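Side-chain contacts in putative 4-Hydroxy-2-oxoglutarate aldolase / 2-dehydro-3-deoxyphosphogluconate aldolase (Yersinia enterocolitica, PDB 3LM7), which is of unknown function but is a putative aldolase with a TIM-barrel fold: residues 118-123 with 152-157; 130-135 with 140-145; 162-167 with 177-182; 171-176 with 205-210. All blocks are in the same frame, centred on the assembly; numbering follows the deposited sequence.

Contact 1 (118-123 with 152-157); sequences GLISPT and AMLKDM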
loop_
_atom_site.group_PDB
_atom_site.type_symbol
_atom_site.label_atom_id
_atom_site.label_comp_id
_atom_site.label_asym_id
_atom_site.label_seq_id
_atom_site.Cartn_x
_atom_site.Cartn_y
_atom_site.Cartn_z
ATOM N N GLY A 118 -7.476 -7.172 14.419
ATOM C CA GLY A 118 -7.897 -8.425 15.029
ATOM C C GLY A 118 -6.695 -8.881 15.864
ATOM O O GLY A 118 -5.607 -9.035 15.339
ATOM N N LEU A 119 -6.939 -9.117 17.144
ATOM C CA LEU A 119 -5.865 -9.452 18.084
ATOM C C LEU A 119 -5.493 -10.924 17.952
ATOM O O LEU A 119 -6.360 -11.806 18.122
ATOM C CB LEU A 119 -6.320 -9.178 19.539
ATOM C CG LEU A 119 -5.185 -9.086 20.605
ATOM C CD1 LEU A 119 -5.756 -8.399 21.943
ATOM C CD2 LEU A 119 -4.648 -10.479 20.922
ATOM N N ILE A 120 -4.220 -11.168 17.610
ATOM C CA ILE A 120 -3.632 -12.469 17.564
ATOM C C ILE A 120 -2.252 -12.362 18.216
ATOM O O ILE A 120 -1.681 -11.220 18.332
ATOM C CB ILE A 120 -3.473 -13.026 16.098
ATOM C CG1 ILE A 120 -2.398 -12.247 15.337
ATOM C CG2 ILE A 120 -4.858 -13.043 15.347
ATOM C CD1 ILE A 120 -2.205 -12.763 13.838
ATOM N N SER A 121 -1.724 -13.511 18.688
ATOM C CA SER A 121 -0.693 -13.410 19.713
ATOM C C SER A 121 0.506 -14.315 19.413
ATOM O O SER A 121 0.364 -15.384 18.822
ATOM C CB SER A 121 -1.315 -13.760 21.106
ATOM O OG SER A 121 -2.433 -12.890 21.376
ATOM N N PRO A 122 1.711 -13.903 19.870
ATOM C CA PRO A 122 2.922 -14.707 19.849
ATOM C C PRO A 122 2.714 -16.092 20.506
ATOM O O PRO A 122 1.880 -16.233 21.395
ATOM C CB PRO A 122 3.905 -13.883 20.724
ATOM C CG PRO A 122 3.494 -12.528 20.596
ATOM C CD PRO A 122 1.958 -12.583 20.489
ATOM N N THR A 123 3.437 -17.076 20.029
ATOM C CA THR A 123 3.358 -18.429 20.538
ATOM C C THR A 123 4.716 -18.938 20.974
ATOM O O THR A 123 4.800 -20.035 21.477
ATOM C CB THR A 123 2.886 -19.398 19.424
ATOM O OG1 THR A 123 3.761 -19.310 18.315
ATOM C CG2 THR A 123 1.429 -19.110 18.973
ATOM N N ALA A 152 -5.508 -14.788 6.273
ATOM C CA ALA A 152 -6.614 -15.053 5.342
ATOM C C ALA A 152 -7.967 -15.101 6.102
ATOM O O ALA A 152 -9.009 -14.678 5.582
ATOM C CB ALA A 152 -6.370 -16.403 4.579
HETATM N N MSE A 153 -7.966 -15.698 7.298
HETATM C CA MSE A 153 -9.239 -15.728 8.107
HETATM C C MSE A 153 -9.671 -14.300 8.499
HETATM O O MSE A 153 -10.879 -13.967 8.415
HETATM C CB MSE A 153 -9.079 -16.610 9.375
HETATM C CG MSE A 153 -8.871 -18.041 8.984
HETATM SE SE MSE A 153 -8.469 -19.190 10.522
HETATM C CE MSE A 153 -10.260 -19.261 11.265
ATOM N N LEU A 154 -8.724 -13.462 8.933
ATOM C CA LEU A 154 -9.040 -12.030 9.236
ATOM C C LEU A 154 -9.649 -11.339 8.006
ATOM O O LEU A 154 -10.715 -10.679 8.125
ATOM C CB LEU A 154 -7.768 -11.309 9.681
ATOM C CG LEU A 154 -7.367 -11.704 11.122
ATOM C CD1 LEU A 154 -6.045 -11.125 11.505
ATOM C CD2 LEU A 154 -8.409 -11.244 12.212
ATOM N N LYS A 155 -9.040 -11.559 6.822
ATOM C CA LYS A 155 -9.618 -10.973 5.583
ATOM C C LYS A 155 -11.025 -11.495 5.332
ATOM O O LYS A 155 -11.957 -10.704 5.016
ATOM C CB LYS A 155 -8.756 -11.291 4.353
ATOM C CG LYS A 155 -7.348 -10.578 4.291
ATOM C CD LYS A 155 -6.650 -11.052 2.966
ATOM C CE LYS A 155 -5.386 -10.286 2.658
ATOM N NZ LYS A 155 -4.726 -11.007 1.555
ATOM N N ASP A 156 -11.200 -12.810 5.470
ATOM C CA ASP A 156 -12.522 -13.422 5.261
ATOM C C ASP A 156 -13.540 -12.823 6.224
ATOM O O ASP A 156 -14.756 -12.777 5.926
ATOM C CB ASP A 156 -12.467 -14.943 5.533
ATOM C CG ASP A 156 -11.776 -15.716 4.429
ATOM O OD1 ASP A 156 -11.770 -15.225 3.280
ATOM O OD2 ASP A 156 -11.304 -16.856 4.700
HETATM N N MSE A 157 -13.081 -12.423 7.404
HETATM C CA MSE A 157 -14.002 -11.817 8.397
HETATM C C MSE A 157 -14.207 -10.296 8.235
HETATM O O MSE A 157 -14.986 -9.737 8.948
HETATM C CB MSE A 157 -13.579 -12.207 9.829
HETATM C CG MSE A 157 -13.758 -13.741 10.027
HETATM SE SE MSE A 157 -13.218 -14.364 11.752
HETATM C CE MSE A 157 -11.593 -13.454 11.993
#
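Leu154 supplies both apolar touches here, one with each terminal methyl. Leu154 CD2 lies 4.0 Å from Gly118 CA; because Gly118 has no side chain, the methyl can come right up to the strand. The sister methyl meets a branched neighbour more loosely, Ile120 CG2 lying 4.5 Å from Leu154 CD1. Both reaches follow from a leucine whose CG stands opposite the carbonyl carbon (chi1 -75°), with chi2 near 174°, which carries the forked end from the helix toward the strand.

The two elements belong to a beta-alpha-beta crossover of the TIM-barrel type: helix 147-156 lies in the connection between parallel neighbours 115-120 and 161-164. Its leucine also touches Val162 on the second of these strands and Val102 of helix 102-109. Gly118, Ile120 and Leu154 are all buried.

No hydrogen bond joins the two segments. The strand's backbone is used within its sheet, with Gly118 and Ile120 both bonded to Lys163. On the helix, Lys155 NZ is hydrogen-bonded to Thr186 O and forms a salt bridge with the C-terminal carboxylate of Gln249 of the second subunit.

Contact 2 (130-135 with 140-145); sequences KISTGP and QKDAIV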
loop_
_atom_site.group_PDB
_atom_site.type_symbol
_atom_site.label_atom_id
_atom_site.label_comp_id
_atom_site.label_asym_id
_atom_site.label_seq_id
_atom_site.Cartn_x
_atom_site.Cartn_y
_atom_site.Cartn_z
ATOM N N LYS A 130 -1.513 -17.423 17.874
ATOM C CA LYS A 130 -2.693 -17.881 18.668
ATOM C C LYS A 130 -3.855 -16.967 18.309
ATOM O O LYS A 130 -3.694 -15.729 18.270
ATOM C CB LYS A 130 -2.364 -17.747 20.121
ATOM C CG LYS A 130 -3.580 -17.884 21.042
ATOM C CD LYS A 130 -3.076 -17.792 22.532
ATOM C CE LYS A 130 -4.255 -17.532 23.455
ATOM N NZ LYS A 130 -3.865 -17.777 24.912
ATOM N N ILE A 131 -4.983 -17.564 17.982
ATOM C CA ILE A 131 -6.148 -16.813 17.474
ATOM C C ILE A 131 -7.366 -16.985 18.338
ATOM O O ILE A 131 -8.391 -16.381 18.044
ATOM C CB ILE A 131 -6.538 -17.143 15.949
ATOM C CG1 ILE A 131 -6.899 -18.648 15.803
ATOM C CG2 ILE A 131 -5.329 -16.954 15.024
ATOM C CD1 ILE A 131 -7.463 -19.000 14.407
ATOM N N SER A 132 -7.278 -17.802 19.392
ATOM C CA SER A 132 -8.387 -18.016 20.315
ATOM C C SER A 132 -8.356 -16.886 21.374
ATOM O O SER A 132 -8.130 -17.147 22.566
ATOM C CB SER A 132 -8.250 -19.395 21.012
ATOM O OG SER A 132 -6.878 -19.537 21.477
ATOM N N THR A 133 -8.658 -15.646 20.933
ATOM C CA THR A 133 -8.462 -14.484 21.793
ATOM C C THR A 133 -9.822 -13.841 22.156
ATOM O O THR A 133 -9.858 -12.755 22.733
ATOM C CB THR A 133 -7.529 -13.438 21.110
ATOM O OG1 THR A 133 -8.082 -13.080 19.823
ATOM C CG2 THR A 133 -6.142 -14.088 20.817
ATOM N N GLY A 134 -10.922 -14.537 21.871
ATOM C CA GLY A 134 -12.241 -14.045 22.275
ATOM C C GLY A 134 -12.557 -14.435 23.727
ATOM O O GLY A 134 -11.760 -15.057 24.386
ATOM N N PRO A 135 -13.679 -13.963 24.260
ATOM C CA PRO A 135 -13.935 -14.106 25.705
ATOM C C PRO A 135 -13.992 -15.558 26.179
ATOM O O PRO A 135 -13.353 -15.879 27.202
ATOM C CB PRO A 135 -15.289 -13.416 25.934
ATOM C CG PRO A 135 -15.782 -13.022 24.607
ATOM C CD PRO A 135 -14.638 -13.096 23.583
ATOM N N GLN A 140 -9.811 -21.522 26.715
ATOM C CA GLN A 140 -9.728 -22.907 26.314
ATOM C C GLN A 140 -8.306 -23.142 25.809
ATOM O O GLN A 140 -7.515 -22.222 25.707
ATOM C CB GLN A 140 -10.774 -23.164 25.197
ATOM C CG GLN A 140 -12.218 -22.999 25.707
ATOM C CD GLN A 140 -12.559 -23.974 26.867
ATOM O OE1 GLN A 140 -12.140 -25.158 26.867
ATOM N NE2 GLN A 140 -13.332 -23.487 27.835
ATOM N N LYS A 141 -7.995 -24.382 25.447
ATOM C CA LYS A 141 -6.738 -24.677 24.800
ATOM C C LYS A 141 -6.477 -23.736 23.658
ATOM O O LYS A 141 -7.375 -23.459 22.867
ATOM C CB LYS A 141 -6.700 -26.129 24.375
ATOM C CG LYS A 141 -6.764 -27.006 25.705
ATOM C CD LYS A 141 -6.978 -28.468 25.341
ATOM C CE LYS A 141 -8.313 -29.001 25.886
ATOM N NZ LYS A 141 -8.701 -28.575 27.334
ATOM N N ASP A 142 -5.224 -23.272 23.528
ATOM C CA ASP A 142 -4.921 -22.332 22.442
ATOM C C ASP A 142 -5.183 -22.875 21.055
ATOM O O ASP A 142 -4.874 -24.049 20.754
ATOM C CB ASP A 142 -3.454 -21.910 22.512
ATOM C CG ASP A 142 -3.136 -21.164 23.767
ATOM O OD1 ASP A 142 -4.032 -20.714 24.501
ATOM O OD2 ASP A 142 -1.942 -21.046 24.015
ATOM N N ALA A 143 -5.775 -22.034 20.219
ATOM C CA ALA A 143 -5.882 -22.323 18.779
ATOM C C ALA A 143 -4.675 -21.681 18.128
ATOM O O ALA A 143 -4.554 -20.416 18.111
ATOM C CB ALA A 143 -7.161 -21.730 18.219
ATOM N N ILE A 144 -3.777 -22.505 17.612
ATOM C CA ILE A 144 -2.491 -22.004 17.004
ATOM C C ILE A 144 -2.484 -22.391 15.534
ATOM O O ILE A 144 -2.711 -23.586 15.160
ATOM C CB ILE A 144 -1.246 -22.652 17.721
ATOM C CG1 ILE A 144 -1.284 -22.269 19.182
ATOM C CG2 ILE A 144 0.116 -22.372 16.968
ATOM C CD1 ILE A 144 -0.738 -23.346 20.067
ATOM N N VAL A 145 -2.203 -21.410 14.682
ATOM C CA VAL A 145 -2.392 -21.621 13.248
ATOM C C VAL A 145 -1.298 -20.886 12.515
ATOM O O VAL A 145 -0.605 -20.043 13.068
ATOM C CB VAL A 145 -3.799 -21.161 12.747
ATOM C CG1 VAL A 145 -4.929 -21.718 13.615
ATOM C CG2 VAL A 145 -3.877 -19.560 12.684
HETATM O O HOH W 1 -1.160 -18.450 25.355
HETATM O O HOH W 2 -6.859 -19.707 24.036
#
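Ser132 OG accepts an almost straight hydrogen bond from Ala143 N (3.0 Å, 174° at the hydrogen) and also binds a water at 2.6 Å. It sits at the loop end of a small antiparallel beta hairpin, strands 128-130 and 144-146, where Lys130 and Ile144 form a non-hydrogen-bonded pair and Ser132 is the centre of an inverse gamma turn. With chi1 at 47° the hydroxyl lies between its own backbone N and carbonyl carbon, from where it meets the amide of the returning chain. Next to it, Ile131 N donates to Ala143 O at 2.9 Å, so Ala143 is bound through both its N-H and its carbonyl.

On the outer side, Lys130 is fully extended and forms a salt bridge with Asp142. Lys130 NZ comes over the carboxylate, 3.0 Å from Asp142 OD1 and well above its plane. A second water closes a bridge between the charges, accepting from Lys130 NZ and donating to Asp142 OD2.

The apolar side is carried by Ile131, whose side chain also touches Ala150 and Met153 of helix 147-156. Ile131 CG1 lies 3.9 Å from Ala143 CB, and the isoleucine side chain crosses Val145 at about a right angle, Ile131 CG2 standing 3.8 Å from Val145 CG2.

Contact 3 (162-167 with 177-182); sequences VKFFPM and RFVAEA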
loop_
_atom_site.group_PDB
_atom_site.type_symbol
_atom_site.label_atom_id
_atom_site.label_comp_id
_atom_site.label_asym_id
_atom_site.label_seq_id
_atom_site.Cartn_x
_atom_site.Cartn_y
_atom_site.Cartn_z
ATOM N N VAL A 162 -3.673 -6.879 11.417
ATOM C CA VAL A 162 -3.356 -7.743 12.550
ATOM C C VAL A 162 -2.927 -6.838 13.710
ATOM O O VAL A 162 -2.034 -5.987 13.517
ATOM C CB VAL A 162 -2.127 -8.625 12.172
ATOM C CG1 VAL A 162 -1.374 -9.240 13.438
ATOM C CG2 VAL A 162 -2.540 -9.683 11.107
ATOM N N LYS A 163 -3.522 -7.039 14.906
ATOM C CA LYS A 163 -2.920 -6.431 16.084
ATOM C C LYS A 163 -2.080 -7.553 16.730
ATOM O O LYS A 163 -2.623 -8.603 17.024
ATOM C CB LYS A 163 -3.989 -5.975 17.079
ATOM C CG LYS A 163 -3.256 -5.448 18.330
ATOM C CD LYS A 163 -4.145 -5.305 19.551
ATOM C CE LYS A 163 -4.325 -3.812 19.787
ATOM N NZ LYS A 163 -5.495 -3.623 20.732
ATOM N N PHE A 164 -0.761 -7.412 16.770
ATOM C CA PHE A 164 0.080 -8.477 17.246
ATOM C C PHE A 164 0.411 -8.105 18.671
ATOM O O PHE A 164 1.175 -7.168 18.893
ATOM C CB PHE A 164 1.330 -8.559 16.390
ATOM C CG PHE A 164 2.164 -9.810 16.596
ATOM C CD1 PHE A 164 1.620 -11.066 16.458
ATOM C CD2 PHE A 164 3.516 -9.697 16.884
ATOM C CE1 PHE A 164 2.407 -12.209 16.614
ATOM C CE2 PHE A 164 4.339 -10.893 17.052
ATOM C CZ PHE A 164 3.795 -12.082 16.902
ATOM N N PHE A 165 -0.117 -8.876 19.615
ATOM C CA PHE A 165 -0.098 -8.484 21.009
ATOM C C PHE A 165 -0.158 -9.736 21.850
ATOM O O PHE A 165 -0.900 -10.651 21.488
ATOM C CB PHE A 165 -1.362 -7.645 21.300
ATOM C CG PHE A 165 -1.517 -7.306 22.760
ATOM C CD1 PHE A 165 -0.796 -6.261 23.322
ATOM C CD2 PHE A 165 -2.419 -8.044 23.561
ATOM C CE1 PHE A 165 -0.944 -5.943 24.705
ATOM C CE2 PHE A 165 -2.605 -7.747 24.884
ATOM C CZ PHE A 165 -1.835 -6.689 25.484
ATOM N N PRO A 166 0.515 -9.779 22.990
ATOM C CA PRO A 166 1.477 -8.802 23.591
ATOM C C PRO A 166 2.865 -9.009 23.009
ATOM O O PRO A 166 3.417 -10.133 22.983
ATOM C CB PRO A 166 1.451 -9.151 25.099
ATOM C CG PRO A 166 1.322 -10.776 25.034
ATOM C CD PRO A 166 0.219 -10.920 23.909
HETATM N N MSE A 167 3.425 -7.975 22.408
HETATM C CA MSE A 167 4.789 -8.146 21.909
HETATM C C MSE A 167 5.903 -8.181 22.915
HETATM O O MSE A 167 7.006 -8.680 22.599
HETATM C CB MSE A 167 5.112 -7.041 20.931
HETATM C CG MSE A 167 4.773 -7.592 19.643
HETATM SE SE MSE A 167 5.054 -6.335 18.311
HETATM C CE MSE A 167 6.911 -5.859 18.343
ATOM N N ARG A 177 8.881 -10.264 13.028
ATOM C CA ARG A 177 9.440 -9.991 11.736
ATOM C C ARG A 177 8.726 -10.879 10.687
ATOM O O ARG A 177 8.423 -10.462 9.561
ATOM C CB ARG A 177 10.965 -10.266 11.744
ATOM C CG ARG A 177 11.601 -9.858 10.362
ATOM C CD ARG A 177 13.152 -10.051 10.315
ATOM N NE ARG A 177 13.803 -9.676 11.588
ATOM C CZ ARG A 177 14.181 -10.543 12.547
ATOM N NH1 ARG A 177 14.020 -11.910 12.428
ATOM N NH2 ARG A 177 14.739 -10.045 13.641
ATOM N N PHE A 178 8.518 -12.130 11.076
ATOM C CA PHE A 178 7.831 -13.076 10.214
ATOM C C PHE A 178 6.438 -12.560 9.899
ATOM O O PHE A 178 6.008 -12.654 8.748
ATOM C CB PHE A 178 7.754 -14.462 10.887
ATOM C CG PHE A 178 7.250 -15.545 9.949
ATOM C CD1 PHE A 178 8.123 -16.389 9.302
ATOM C CD2 PHE A 178 5.866 -15.697 9.722
ATOM C CE1 PHE A 178 7.605 -17.394 8.408
ATOM C CE2 PHE A 178 5.370 -16.712 8.851
ATOM C CZ PHE A 178 6.229 -17.551 8.208
ATOM N N VAL A 179 5.710 -12.120 10.904
ATOM C CA VAL A 179 4.326 -11.589 10.694
ATOM C C VAL A 179 4.358 -10.401 9.724
ATOM O O VAL A 179 3.481 -10.289 8.842
ATOM C CB VAL A 179 3.693 -11.198 12.030
ATOM C CG1 VAL A 179 2.386 -10.408 11.885
ATOM C CG2 VAL A 179 3.382 -12.528 12.895
ATOM N N ALA A 180 5.341 -9.516 9.930
ATOM C CA ALA A 180 5.530 -8.365 9.057
ATOM C C ALA A 180 5.754 -8.792 7.598
ATOM O O ALA A 180 5.127 -8.244 6.667
ATOM C CB ALA A 180 6.689 -7.486 9.592
ATOM N N GLU A 181 6.601 -9.803 7.371
ATOM C CA GLU A 181 6.850 -10.266 5.966
ATOM C C GLU A 181 5.608 -10.892 5.336
ATOM O O GLU A 181 5.314 -10.639 4.155
ATOM C CB GLU A 181 8.017 -11.246 5.925
ATOM C CG GLU A 181 9.081 -10.711 6.814
ATOM C CD GLU A 181 10.364 -10.560 6.184
ATOM O OE1 GLU A 181 10.324 -9.818 5.138
ATOM O OE2 GLU A 181 11.386 -11.132 6.756
ATOM N N ALA A 182 4.835 -11.603 6.178
ATOM C CA ALA A 182 3.598 -12.223 5.719
ATOM C C ALA A 182 2.504 -11.137 5.429
ATOM O O ALA A 182 1.770 -11.199 4.392
ATOM C CB ALA A 182 3.116 -13.269 6.799
#
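Val179 lays its CG2 methyl over one face of the Phe164 ring, a CH-pi contact with the carbon 4.2 Å from the ring centroid and 24° off the normal. Val179 CG2 is displaced toward the rim rather than centred: Phe164 CE1, at 3.9 Å, is its closest ring atom, and CZ follows. Phe164 turns its ring to the helix by placing CG opposite the backbone N (chi1 -168°). The other branch of the valine does a separate job, Val179 CG1 meeting Val162 CG1 at 4.2 Å, so one residue of the helix spans two alternate residues of the strand. Chi1 of 169° in Val179 sets CG1 opposite the backbone N and CG2 opposite the carbonyl carbon, which parts the two methyls between their targets.

Strand 161-164, helix 173-185 and strand 189-192 make up a beta-alpha-beta unit of the barrel, and this is where the helix sits on the first strand. Both Val162 and Val179 also touch Leu190 of the second strand, which joins the unit's three elements in one buried apolar layer. Val162 and Phe164 are tied to that strand through backbone hydrogen bonds to Glu191. Toward the preceding strand, 115-120, Val162 is touched by Ile120, and Pro122, just past that strand, packs on Phe164.

Contact 4 (171-176 with 205-210); sequences DSIDEY and VQIALD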
loop_
_atom_site.group_PDB
_atom_site.type_symbol
_atom_site.label_atom_id
_atom_site.label_comp_id
_atom_site.label_asym_id
_atom_site.label_seq_id
_atom_site.Cartn_x
_atom_site.Cartn_y
_atom_site.Cartn_z
ATOM N N ASP A 171 11.098 -8.558 22.619
ATOM C CA ASP A 171 11.236 -9.938 23.065
ATOM C C ASP A 171 10.712 -10.972 22.054
ATOM O O ASP A 171 11.082 -12.133 22.133
ATOM C CB ASP A 171 10.459 -10.134 24.357
ATOM C CG ASP A 171 11.206 -9.606 25.591
ATOM O OD1 ASP A 171 12.365 -9.153 25.474
ATOM O OD2 ASP A 171 10.616 -9.698 26.679
ATOM N N SER A 172 9.825 -10.564 21.145
ATOM C CA SER A 172 9.251 -11.520 20.203
ATOM C C SER A 172 9.637 -11.091 18.788
ATOM O O SER A 172 8.868 -11.234 17.803
ATOM C CB SER A 172 7.733 -11.613 20.445
ATOM O OG SER A 172 7.143 -10.336 20.221
ATOM N N ILE A 173 10.868 -10.597 18.657
ATOM C CA ILE A 173 11.294 -9.956 17.406
ATOM C C ILE A 173 11.281 -10.875 16.188
ATOM O O ILE A 173 10.812 -10.506 15.103
ATOM C CB ILE A 173 12.705 -9.234 17.594
ATOM C CG1 ILE A 173 12.832 -8.118 16.602
ATOM C CG2 ILE A 173 13.859 -10.199 17.754
ATOM C CD1 ILE A 173 11.865 -6.961 17.102
ATOM N N ASP A 174 11.790 -12.084 16.362
ATOM C CA ASP A 174 11.775 -13.032 15.249
ATOM C C ASP A 174 10.344 -13.373 14.825
ATOM O O ASP A 174 10.072 -13.495 13.597
ATOM C CB ASP A 174 12.529 -14.294 15.616
ATOM C CG ASP A 174 14.009 -14.038 15.730
ATOM O OD1 ASP A 174 14.476 -13.024 15.138
ATOM O OD2 ASP A 174 14.655 -14.846 16.392
ATOM N N GLU A 175 9.442 -13.560 15.805
ATOM C CA GLU A 175 8.019 -13.791 15.415
ATOM C C GLU A 175 7.377 -12.597 14.711
ATOM O O GLU A 175 6.634 -12.757 13.741
ATOM C CB GLU A 175 7.144 -14.179 16.601
ATOM C CG GLU A 175 7.490 -15.597 17.173
ATOM C CD GLU A 175 6.731 -15.861 18.455
ATOM O OE1 GLU A 175 5.520 -16.087 18.361
ATOM O OE2 GLU A 175 7.327 -15.813 19.554
ATOM N N TYR A 176 7.660 -11.406 15.236
ATOM C CA TYR A 176 7.124 -10.155 14.706
ATOM C C TYR A 176 7.608 -9.977 13.272
ATOM O O TYR A 176 6.802 -9.612 12.391
ATOM C CB TYR A 176 7.510 -8.986 15.613
ATOM C CG TYR A 176 7.228 -7.614 15.063
ATOM C CD1 TYR A 176 5.906 -7.207 14.771
ATOM C CD2 TYR A 176 8.258 -6.716 14.883
ATOM C CE1 TYR A 176 5.628 -5.951 14.272
ATOM C CE2 TYR A 176 8.001 -5.372 14.379
ATOM C CZ TYR A 176 6.696 -5.029 14.063
ATOM O OH TYR A 176 6.388 -3.774 13.587
ATOM N N VAL A 205 9.027 -0.176 14.273
ATOM C CA VAL A 205 8.434 0.311 13.038
ATOM C C VAL A 205 9.315 0.050 11.809
ATOM O O VAL A 205 8.789 -0.350 10.766
ATOM C CB VAL A 205 8.044 1.821 13.139
ATOM C CG1 VAL A 205 7.423 2.311 11.772
ATOM C CG2 VAL A 205 7.042 2.034 14.342
ATOM N N GLN A 206 10.631 0.187 11.937
ATOM C CA GLN A 206 11.477 0.009 10.784
ATOM C C GLN A 206 11.342 -1.448 10.300
ATOM O O GLN A 206 11.413 -1.724 9.111
ATOM C CB GLN A 206 12.937 0.241 11.182
ATOM C CG GLN A 206 13.913 0.321 9.993
ATOM C CD GLN A 206 13.689 1.540 9.112
ATOM O OE1 GLN A 206 13.861 2.680 9.565
ATOM N NE2 GLN A 206 13.317 1.308 7.857
ATOM N N ILE A 207 11.254 -2.400 11.237
ATOM C CA ILE A 207 11.099 -3.801 10.804
ATOM C C ILE A 207 9.904 -3.973 9.887
ATOM O O ILE A 207 9.977 -4.654 8.856
ATOM C CB ILE A 207 10.941 -4.698 12.061
ATOM C CG1 ILE A 207 12.319 -4.929 12.655
ATOM C CG2 ILE A 207 10.230 -6.056 11.721
ATOM C CD1 ILE A 207 12.220 -5.513 14.095
ATOM N N ALA A 208 8.783 -3.346 10.251
ATOM C CA ALA A 208 7.556 -3.436 9.415
ATOM C C ALA A 208 7.770 -2.731 8.070
ATOM O O ALA A 208 7.321 -3.253 7.015
ATOM C CB ALA A 208 6.280 -2.794 10.150
ATOM N N LEU A 209 8.406 -1.548 8.086
ATOM C CA LEU A 209 8.646 -0.851 6.828
ATOM C C LEU A 209 9.606 -1.633 5.930
ATOM O O LEU A 209 9.375 -1.709 4.726
ATOM C CB LEU A 209 9.233 0.555 7.081
ATOM C CG LEU A 209 8.363 1.509 7.898
ATOM C CD1 LEU A 209 9.145 2.867 8.186
ATOM C CD2 LEU A 209 7.013 1.818 7.136
ATOM N N ASP A 210 10.662 -2.235 6.502
ATOM C CA ASP A 210 11.640 -2.983 5.674
ATOM C C ASP A 210 11.009 -4.250 5.069
ATOM O O ASP A 210 11.377 -4.602 3.960
ATOM C CB ASP A 210 12.868 -3.422 6.482
ATOM C CG ASP A 210 13.802 -2.243 6.848
ATOM O OD1 ASP A 210 13.617 -1.105 6.351
ATOM O OD2 ASP A 210 14.705 -2.477 7.662
#
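Two first torsions bring Tyr176 and Ile207 together: the tyrosine's CG stands opposite its backbone N (chi1 170°), sending the ring across to the next helix, while chi1 of -79° in Ile207 sets CG2 in the corresponding position opposite its own N. The result is an oblique meeting, with Ile207 CG2 3.5 Å from Tyr176 CE2. Further along the phenol, Tyr176 OH passes 3.6 Å from Ala208 CB and is hydrogen-bonded to Ile204 O, one turn back on the same helix.

The longer branch of Ile207 turns to Ile173. Ile173 CD1 and Ile207 CD1 are pressed to 3.4 Å, closer than methyls normally come. Helices 173-185 and 201-211 are consecutive helices of the barrel's outer layer, with strand 189-192 between them in sequence; Tyr176 also touches Leu190 and Pro192 of that strand.

The interface between the segments is apolar apart from the phenol oxygen, so the fit depends on the shapes of the isoleucines, the alanine methyl and the ring; the tyrosine hydroxyl is satisfied by a helix carbonyl, which ties the phenol to the helix it packs on.

Overall arrangement
From the N terminus, contact 1 opens first, on strand 115-120. Before it closes at helix 147-156, contact 2 opens and shuts inside the same loop, forming the hairpin inserted in that connection; the two touch where Ser121 O and Lys130 N, and Leu119 O and Thr133 OG1, probably hydrogen-bond. Contact 3 then starts on strand 161-164, beside strand 115-120 in the parallel sheet. It crosses contact 4, since 171-176 precedes 177-182 on shared helix 173-185, and their centres lie about 7 Å apart. Contact 4 closes last, at helix 201-211. Successive strands and outer helices are thus tied together along one part of the barrel, with contact 2 at the periphery.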